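Side-chain contacts in Glyco_hydro_cc domain-containing protein (Cryptococcus neoformans, PDB 6UBC), which binds oligosaccharides, probably fragments of beta-1,3-glucan, as a subgroup VII member of glycoside hydrolase family 128: residues Gly195-Asn200 with Gly305-Ser310; Cys314-Glu319 with Leu341-Asn346; Asn346-Val351 with Ile393-Ala398. All coordinates share one frame; numbering follows the deposited sequence.

Overall arrangement
All three contacts belong to one (β/α)8 barrel but sample different layers of it. Contact 1 lies on strand 307-309, where a partly exposed segment leading to the first strand meets a single buried isoleucine through apolar packing and one water bridge. Contact 2 is on the opposite side of the chain's centre, about 22 Å away between contact centres; it is buried and chiefly polar, a glutamine amide gripping the backbone of strand 339-345. Contact 3 joins helices 348-362 and 386-402 in the outer layer, partly buried and held by van der Waals packing, with no hydrogen bond across it. Contacts 2 and 3 share N346 and touch where I343 and K345 pack against helix 348-362.

Contact 1: residues Gly195-Asn200 with Gly305-Ser310; sequences GSYTPN and GSILIS
The CD1 methyl of I307 sits at the edge of the Y197 ring, near the ring plane, so the aromatic face is not used in this pairing. Y197 CD1 is 3.9 Å from I307 CD1, and Y197 CE1 approaches both CD1 and CG1 of the isoleucine at 4.0 Å. The same methyl also meets backbone: G195 O lies 3.6 Å from I307 CD1, and S196 O comes to 4.0 Å from it. One branch end is thus touched by three consecutive residues. I307 reaches them because CG1 stands anti to its carbonyl carbon (chi1 -69°) and the chain then extends to CD1 (chi2 160°).

A second link is made by water, which donates to G305 O at 2.8 Å and accepts only a weak bond from G195 N. The 195-200 segment is shaped in turn by an ST turn, in which T198 N donates to S196 OG at 3.3 Å, bent to an N-H...O angle of 137°. Farther out, S196 O accepts from Y268 OH and Y197 O from W367 NE1, holding the carbonyls of the two peptides that flank the Y197 CA.

I307 lies in strand 307-309, hydrogen-bonded along its backbone to strand 268-270; Y197 also packs on D337 and P365, in loops before strands 339-345 and 366-375, placing the contact at the N-terminal end of the barrel strands.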
loop_
_atom_site.group_PDB
_atom_site.type_symbol
_atom_site.label_atom_id
_atom_site.label_comp_id
_atom_site.label_asym_id
_atom_site.label_seq_id
_atom_site.Cartn_x
_atom_site.Cartn_y
_atom_site.Cartn_z
ATOM N N GLY A 195 10.984 -13.884 2.502
ATOM C CA GLY A 195 10.155 -12.961 3.269
ATOM C C GLY A 195 8.938 -13.658 3.814
ATOM O O GLY A 195 8.481 -14.602 3.206
ATOM N N SER A 196 8.482 -13.191 4.942
ATOM C CA SER A 196 7.190 -13.479 5.565
ATOM C C SER A 196 6.132 -12.480 5.033
ATOM O O SER A 196 6.465 -11.311 4.599
ATOM C CB SER A 196 7.359 -13.450 7.023
ATOM O OG SER A 196 6.096 -13.339 7.711
ATOM N N TYR A 197 4.880 -12.872 5.151
ATOM C CA TYR A 197 3.730 -12.044 4.707
ATOM C C TYR A 197 3.640 -10.815 5.620
ATOM O O TYR A 197 3.133 -9.793 5.155
ATOM C CB TYR A 197 2.460 -12.875 4.670
ATOM C CG TYR A 197 2.312 -13.687 3.403
ATOM C CD1 TYR A 197 3.364 -13.870 2.517
ATOM C CD2 TYR A 197 1.093 -14.220 3.067
ATOM C CE1 TYR A 197 3.201 -14.612 1.346
ATOM C CE2 TYR A 197 0.942 -15.026 1.947
ATOM C CZ TYR A 197 1.984 -15.191 1.069
ATOM O OH TYR A 197 1.815 -15.942 -0.068
ATOM N N THR A 198 4.044 -10.924 6.886
ATOM C CA THR A 198 4.289 -9.764 7.766
ATOM C C THR A 198 5.789 -9.514 7.830
ATOM O O THR A 198 6.496 -10.264 8.511
ATOM C CB THR A 198 3.694 -10.011 9.141
ATOM O OG1 THR A 198 2.290 -10.180 9.015
ATOM C CG2 THR A 198 3.940 -8.855 10.092
ATOM N N PRO A 199 6.347 -8.525 7.095
ATOM C CA PRO A 199 7.804 -8.368 7.026
ATOM C C PRO A 199 8.436 -8.199 8.411
ATOM O O PRO A 199 7.990 -7.325 9.195
ATOM C CB PRO A 199 7.977 -7.125 6.175
ATOM C CG PRO A 199 6.732 -7.180 5.253
ATOM C CD PRO A 199 5.618 -7.589 6.202
ATOM N N ASN A 200 9.394 -9.067 8.715
ATOM C CA ASN A 200 10.188 -8.940 9.963
ATOM C C ASN A 200 9.266 -9.081 11.182
ATOM O O ASN A 200 9.654 -8.683 12.305
ATOM C CB ASN A 200 10.934 -7.628 9.959
ATOM C CG ASN A 200 11.878 -7.579 8.786
ATOM O OD1 ASN A 200 12.774 -8.401 8.716
ATOM N ND2 ASN A 200 11.697 -6.652 7.850
ATOM N N GLY A 305 11.167 -16.093 -6.024
ATOM C CA GLY A 305 10.889 -15.934 -4.597
ATOM C C GLY A 305 10.141 -14.649 -4.242
ATOM O O GLY A 305 9.776 -14.507 -3.042
ATOM N N SER A 306 9.874 -13.757 -5.194
ATOM C CA SER A 306 9.241 -12.443 -4.866
ATOM C C SER A 306 7.801 -12.709 -4.430
ATOM O O SER A 306 7.120 -13.564 -5.065
ATOM C CB SER A 306 9.315 -11.488 -6.014
ATOM O OG SER A 306 10.668 -11.247 -6.349
ATOM N N ILE A 307 7.371 -12.069 -3.346
ATOM C CA ILE A 307 5.945 -12.042 -2.939
ATOM C C ILE A 307 5.212 -10.969 -3.777
ATOM O O ILE A 307 5.695 -9.790 -3.788
ATOM C CB ILE A 307 5.817 -11.801 -1.430
ATOM C CG1 ILE A 307 6.310 -12.992 -0.617
ATOM C CG2 ILE A 307 4.405 -11.487 -1.048
ATOM C CD1 ILE A 307 6.652 -12.637 0.799
ATOM N N LEU A 308 4.099 -11.334 -4.437
ATOM C CA LEU A 308 3.363 -10.423 -5.342
ATOM C C LEU A 308 2.157 -9.820 -4.628
ATOM O O LEU A 308 1.287 -10.534 -4.121
ATOM C CB LEU A 308 2.904 -11.126 -6.583
ATOM C CG LEU A 308 4.022 -11.808 -7.364
ATOM C CD1 LEU A 308 3.459 -12.235 -8.694
ATOM C CD2 LEU A 308 5.220 -10.884 -7.538
ATOM N N ILE A 309 2.150 -8.492 -4.565
ATOM C CA ILE A 309 1.045 -7.721 -3.969
ATOM C C ILE A 309 0.256 -7.087 -5.128
ATOM O O ILE A 309 0.835 -6.479 -6.003
ATOM C CB ILE A 309 1.608 -6.721 -2.969
ATOM C CG1 ILE A 309 2.285 -7.496 -1.828
ATOM C CG2 ILE A 309 0.563 -5.768 -2.453
ATOM C CD1 ILE A 309 3.725 -7.073 -1.610
ATOM N N SER A 310 -1.056 -7.183 -5.088
ATOM C CA SER A 310 -1.950 -6.824 -6.225
ATOM C C SER A 310 -1.872 -5.316 -6.459
ATOM O O SER A 310 -1.400 -4.550 -5.602
ATOM C CB SER A 310 -3.369 -7.239 -5.938
ATOM O OG SER A 310 -4.058 -6.346 -5.095
HETATM O O HOH W 1 10.365 -12.978 -0.770
#

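Contact 2: residues Cys314-Glu319 with Leu341-Asn346; sequences CHQAAE and LHINKN
Q316 grips the backbone of N344 with both ends of its side-chain amide. N344 N donates to Q316 OE1 at 2.9 Å along a nearly straight path (171°), yet it approaches from above the carbonyl plane, 56° out of it. The return bond, Q316 NE2 to N344 O at 3.0 Å, lies close to the glutamine's own amide plane. Two bonds to one residue fix the rotation of the amide, and the side chain is carried there by an extended chain beyond CG (chi2 -168°).

Such pairing suits the place in the (β/α)8 barrel. I343 and K345 direct their backbone bonds to strand 366-375, leaving the backbone N-H and C=O of N344 turned to the other side; there strand 307-309 has already ended, and Q316, from the loop that follows it, supplies the partner. This is the C-terminal end of the strands, the side on which barrel glycosidases carry their active sites. H342, two residues earlier in the strand, hydrogen-bonds E274 through ND1.

Around the amide, one water links C314 O to N344 ND2, while C314 is itself tied to C277 by a disulfide. Another accepts from K345 NZ and, weakly, from A317 N; the lysine's salt bridge is with D376. Packing adds to this: K345 CE rests 3.3 Å from Q316 OE1, its chain arriving from the opposite direction, Q316 CG lies 3.4 Å from H342 O, and N344 CB sits 3.7 Å from Q316 NE2.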
loop_
_atom_site.group_PDB
_atom_site.type_symbol
_atom_site.label_atom_id
_atom_site.label_comp_id
_atom_site.label_asym_id
_atom_site.label_seq_id
_atom_site.Cartn_x
_atom_site.Cartn_y
_atom_site.Cartn_z
ATOM N N CYS A 314 -8.528 2.460 -6.162
ATOM C CA CYS A 314 -8.953 3.758 -5.559
ATOM C C CYS A 314 -10.416 3.652 -5.146
ATOM O O CYS A 314 -10.773 4.370 -4.231
ATOM C CB CYS A 314 -8.728 4.947 -6.490
ATOM S SG CYS A 314 -9.786 4.852 -7.943
ATOM N N HIS A 315 -11.212 2.790 -5.785
ATOM C CA HIS A 315 -12.688 2.711 -5.553
ATOM C C HIS A 315 -12.995 1.937 -4.267
ATOM O O HIS A 315 -14.174 1.836 -3.945
ATOM C CB HIS A 315 -13.438 2.207 -6.756
ATOM C CG HIS A 315 -13.475 3.162 -7.893
ATOM N ND1 HIS A 315 -12.520 3.157 -8.902
ATOM C CD2 HIS A 315 -14.360 4.176 -8.170
ATOM C CE1 HIS A 315 -12.822 4.140 -9.763
ATOM N NE2 HIS A 315 -13.978 4.737 -9.382
ATOM N N GLN A 316 -11.995 1.384 -3.579
ATOM C CA GLN A 316 -12.171 0.715 -2.259
ATOM C C GLN A 316 -13.240 -0.377 -2.459
ATOM O O GLN A 316 -13.180 -1.106 -3.467
ATOM C CB GLN A 316 -12.553 1.756 -1.193
ATOM C CG GLN A 316 -11.496 2.848 -1.060
ATOM C CD GLN A 316 -11.726 3.689 0.172
ATOM O OE1 GLN A 316 -11.551 3.179 1.304
ATOM N NE2 GLN A 316 -12.144 4.942 -0.079
ATOM N N ALA A 317 -14.249 -0.443 -1.590
ATOM C CA ALA A 317 -15.190 -1.576 -1.651
ATOM C C ALA A 317 -16.172 -1.362 -2.800
ATOM O O ALA A 317 -16.800 -2.352 -3.231
ATOM C CB ALA A 317 -15.848 -1.720 -0.298
ATOM N N ALA A 318 -16.236 -0.163 -3.366
ATOM C CA ALA A 318 -17.075 0.069 -4.557
ATOM C C ALA A 318 -16.506 -0.614 -5.825
ATOM O O ALA A 318 -17.106 -0.560 -6.907
ATOM C CB ALA A 318 -17.265 1.563 -4.753
ATOM N N GLU A 319 -15.335 -1.214 -5.700
ATOM C CA GLU A 319 -14.796 -2.150 -6.718
ATOM C C GLU A 319 -15.842 -3.234 -7.016
ATOM O O GLU A 319 -15.826 -3.778 -8.117
ATOM C CB GLU A 319 -13.514 -2.761 -6.171
ATOM C CG GLU A 319 -13.195 -4.146 -6.746
ATOM C CD GLU A 319 -12.897 -4.213 -8.245
ATOM O OE1 GLU A 319 -12.412 -3.177 -8.811
ATOM O OE2 GLU A 319 -13.093 -5.335 -8.834
ATOM N N LEU A 341 -4.938 -3.111 -0.483
ATOM C CA LEU A 341 -6.015 -2.140 -0.238
ATOM C C LEU A 341 -5.428 -0.736 -0.034
ATOM O O LEU A 341 -4.359 -0.583 0.626
ATOM C CB LEU A 341 -6.804 -2.517 1.025
ATOM C CG LEU A 341 -7.936 -3.521 0.821
ATOM C CD1 LEU A 341 -7.447 -4.800 0.193
ATOM C CD2 LEU A 341 -8.670 -3.797 2.166
ATOM N N HIS A 342 -6.228 0.242 -0.445
ATOM C CA HIS A 342 -6.129 1.667 -0.052
ATOM C C HIS A 342 -7.401 1.921 0.736
ATOM O O HIS A 342 -8.502 1.721 0.198
ATOM C CB HIS A 342 -6.011 2.553 -1.315
ATOM C CG HIS A 342 -4.629 2.523 -1.859
ATOM N ND1 HIS A 342 -4.260 3.299 -2.918
ATOM C CD2 HIS A 342 -3.576 1.780 -1.498
ATOM C CE1 HIS A 342 -3.015 3.007 -3.195
ATOM N NE2 HIS A 342 -2.536 2.064 -2.347
ATOM N N ILE A 343 -7.240 2.352 1.987
ATOM C CA ILE A 343 -8.411 2.620 2.842
ATOM C C ILE A 343 -8.471 4.113 3.124
ATOM O O ILE A 343 -7.562 4.636 3.798
ATOM C CB ILE A 343 -8.343 1.769 4.102
ATOM C CG1 ILE A 343 -8.392 0.285 3.731
ATOM C CG2 ILE A 343 -9.483 2.081 5.043
ATOM C CD1 ILE A 343 -8.375 -0.644 4.942
ATOM N N ASN A 344 -9.512 4.746 2.610
ATOM C CA ASN A 344 -9.732 6.208 2.805
ATOM C C ASN A 344 -11.134 6.305 3.401
ATOM O O ASN A 344 -12.091 6.306 2.624
ATOM C CB ASN A 344 -9.542 6.970 1.497
ATOM C CG ASN A 344 -8.082 6.857 1.066
ATOM O OD1 ASN A 344 -7.224 7.393 1.741
ATOM N ND2 ASN A 344 -7.843 6.292 -0.111
ATOM N N LYS A 345 -11.180 6.307 4.728
ATOM C CA LYS A 345 -12.435 6.214 5.484
ATOM C C LYS A 345 -12.317 7.102 6.709
ATOM O O LYS A 345 -11.220 7.530 7.009
ATOM C CB LYS A 345 -12.692 4.758 5.851
ATOM C CG LYS A 345 -12.983 3.816 4.683
ATOM C CD LYS A 345 -14.246 4.126 3.877
ATOM C CE LYS A 345 -14.474 2.996 2.915
ATOM N NZ LYS A 345 -15.676 3.185 2.084
ATOM N N ASN A 346 -13.444 7.400 7.385
ATOM C CA ASN A 346 -13.360 8.216 8.597
ATOM C C ASN A 346 -13.978 7.507 9.789
ATOM O O ASN A 346 -14.161 8.185 10.801
ATOM C CB ASN A 346 -13.985 9.592 8.429
ATOM C CG ASN A 346 -15.494 9.574 8.341
ATOM O OD1 ASN A 346 -16.108 8.514 8.246
ATOM N ND2 ASN A 346 -16.084 10.753 8.329
HETATM O O HOH W 2 -9.582 6.029 -2.373
HETATM O O HOH W 3 -16.107 1.919 -0.664
#

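Contact 3: residues Asn346-Val351 with Ile393-Ala398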
loop_
_atom_site.group_PDB
_atom_site.type_symbol
_atom_site.label_atom_id
_atom_site.label_comp_id
_atom_site.label_asym_id
_atom_site.label_seq_id
_atom_site.Cartn_x
_atom_site.Cartn_y
_atom_site.Cartn_z
ATOM N N ASN A 346 -13.444 7.400 7.385
ATOM C CA ASN A 346 -13.360 8.216 8.597
ATOM C C ASN A 346 -13.978 7.507 9.789
ATOM O O ASN A 346 -14.161 8.185 10.801
ATOM C CB ASN A 346 -13.985 9.592 8.429
ATOM C CG ASN A 346 -15.494 9.574 8.341
ATOM O OD1 ASN A 346 -16.108 8.514 8.246
ATOM N ND2 ASN A 346 -16.084 10.753 8.329
ATOM N N SER A 347 -14.164 6.209 9.717
ATOM C CA SER A 347 -14.774 5.387 10.783
ATOM C C SER A 347 -14.304 3.937 10.624
ATOM O O SER A 347 -13.950 3.498 9.489
ATOM C CB SER A 347 -16.287 5.506 10.754
ATOM O OG SER A 347 -16.862 4.727 9.754
ATOM N N MET A 348 -14.185 3.239 11.738
ATOM C CA MET A 348 -13.781 1.823 11.716
ATOM C C MET A 348 -14.815 0.986 10.949
ATOM O O MET A 348 -14.401 0.003 10.355
ATOM C CB MET A 348 -13.546 1.325 13.139
ATOM C CG MET A 348 -12.335 1.998 13.841
ATOM S SD MET A 348 -10.807 2.026 12.832
ATOM C CE MET A 348 -10.859 3.702 12.168
ATOM N N ASP A 349 -16.098 1.357 10.933
ATOM C CA ASP A 349 -17.128 0.643 10.116
ATOM C C ASP A 349 -16.728 0.617 8.634
ATOM O O ASP A 349 -16.791 -0.449 8.014
ATOM C CB ASP A 349 -18.515 1.267 10.240
ATOM C CG ASP A 349 -19.267 0.908 11.524
ATOM O OD1 ASP A 349 -18.800 0.026 12.285
ATOM O OD2 ASP A 349 -20.326 1.549 11.776
ATOM N N GLY A 350 -16.228 1.732 8.128
ATOM C CA GLY A 350 -15.781 1.850 6.716
ATOM C C GLY A 350 -14.530 1.031 6.463
ATOM O O GLY A 350 -14.419 0.417 5.398
ATOM N N VAL A 351 -13.582 1.072 7.407
ATOM C CA VAL A 351 -12.353 0.269 7.343
ATOM C C VAL A 351 -12.788 -1.201 7.211
ATOM O O VAL A 351 -12.255 -1.917 6.384
ATOM C CB VAL A 351 -11.457 0.512 8.569
ATOM C CG1 VAL A 351 -10.242 -0.386 8.516
ATOM C CG2 VAL A 351 -11.025 1.998 8.699
ATOM N N ILE A 393 -6.245 7.394 13.794
ATOM C CA ILE A 393 -4.937 6.697 13.680
ATOM C C ILE A 393 -4.888 5.653 14.807
ATOM O O ILE A 393 -4.488 4.508 14.548
ATOM C CB ILE A 393 -3.763 7.707 13.763
ATOM C CG1 ILE A 393 -3.656 8.583 12.499
ATOM C CG2 ILE A 393 -2.489 6.941 14.004
ATOM C CD1 ILE A 393 -2.846 9.859 12.689
ATOM N N ASN A 394 -5.259 6.034 16.020
ATOM C CA ASN A 394 -5.145 5.122 17.205
ATOM C C ASN A 394 -6.069 3.918 16.996
ATOM O O ASN A 394 -5.585 2.752 17.120
ATOM C CB ASN A 394 -5.462 5.880 18.484
ATOM C CG ASN A 394 -4.314 6.790 18.888
ATOM O OD1 ASN A 394 -3.138 6.406 18.788
ATOM N ND2 ASN A 394 -4.651 7.928 19.474
ATOM N N ASP A 395 -7.295 4.189 16.519
ATOM C CA ASP A 395 -8.325 3.175 16.271
ATOM C C ASP A 395 -7.875 2.222 15.169
ATOM O O ASP A 395 -8.084 0.997 15.294
ATOM C CB ASP A 395 -9.679 3.771 15.914
ATOM C CG ASP A 395 -10.466 4.409 17.064
ATOM O OD1 ASP A 395 -10.079 4.225 18.208
ATOM O OD2 ASP A 395 -11.457 5.089 16.779
ATOM N N ILE A 396 -7.388 2.740 14.041
ATOM C CA ILE A 396 -7.129 1.892 12.864
ATOM C C ILE A 396 -5.898 1.023 13.160
ATOM O O ILE A 396 -5.825 -0.148 12.698
ATOM C CB ILE A 396 -7.020 2.737 11.555
ATOM C CG1 ILE A 396 -7.371 1.832 10.368
ATOM C CG2 ILE A 396 -5.668 3.419 11.384
ATOM C CD1 ILE A 396 -7.385 2.544 9.016
ATOM N N VAL A 397 -4.916 1.559 13.872
ATOM C CA VAL A 397 -3.697 0.761 14.202
ATOM C C VAL A 397 -4.092 -0.417 15.106
ATOM O O VAL A 397 -3.726 -1.578 14.760
ATOM C CB VAL A 397 -2.597 1.641 14.793
ATOM C CG1 VAL A 397 -1.522 0.763 15.462
ATOM C CG2 VAL A 397 -1.992 2.576 13.727
ATOM N N ALA A 398 -4.939 -0.184 16.107
ATOM C CA ALA A 398 -5.494 -1.259 16.962
ATOM C C ALA A 398 -6.294 -2.295 16.169
ATOM O O ALA A 398 -6.059 -3.525 16.383
ATOM C CB ALA A 398 -6.304 -0.667 18.063
#
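Neither face nor edge of a flat group carries the touch between M348 and D395: the D395 carboxylate stands back, its OD2 4.4 Å from M348 CG, and the closer approach is made by the aliphatic D395 CB, 3.7 Å from M348 SD. The sulfur also lies against the backbone of the facing helix, 3.7 Å from I396 CA. Bends at chi2 (-49°) and chi3 (99°) fold the M348 chain so that its methyl packs against the same two residues, with M348 CE 4.0 Å from I396 CB.

About one turn further along its helix, V351 meets the far end of the isoleucine. V351 CG2 is 3.7 Å from I396 CD1, and V351 CG1 stands 4.1 Å from both I396 CG1 and CD1. I396 CG1 stands anti to the backbone N (chi1 -155°), and the extended chain reaches both valine methyls. Outside these segments M348 also packs on F392 and L399, and I396 on F371 of strand 366-375.

No hydrogen bond crosses; van der Waals packing joins the start of helix 348-362 to helix 386-402, the packing of successive outer helices that flank a strand in a (β/α)8 barrel.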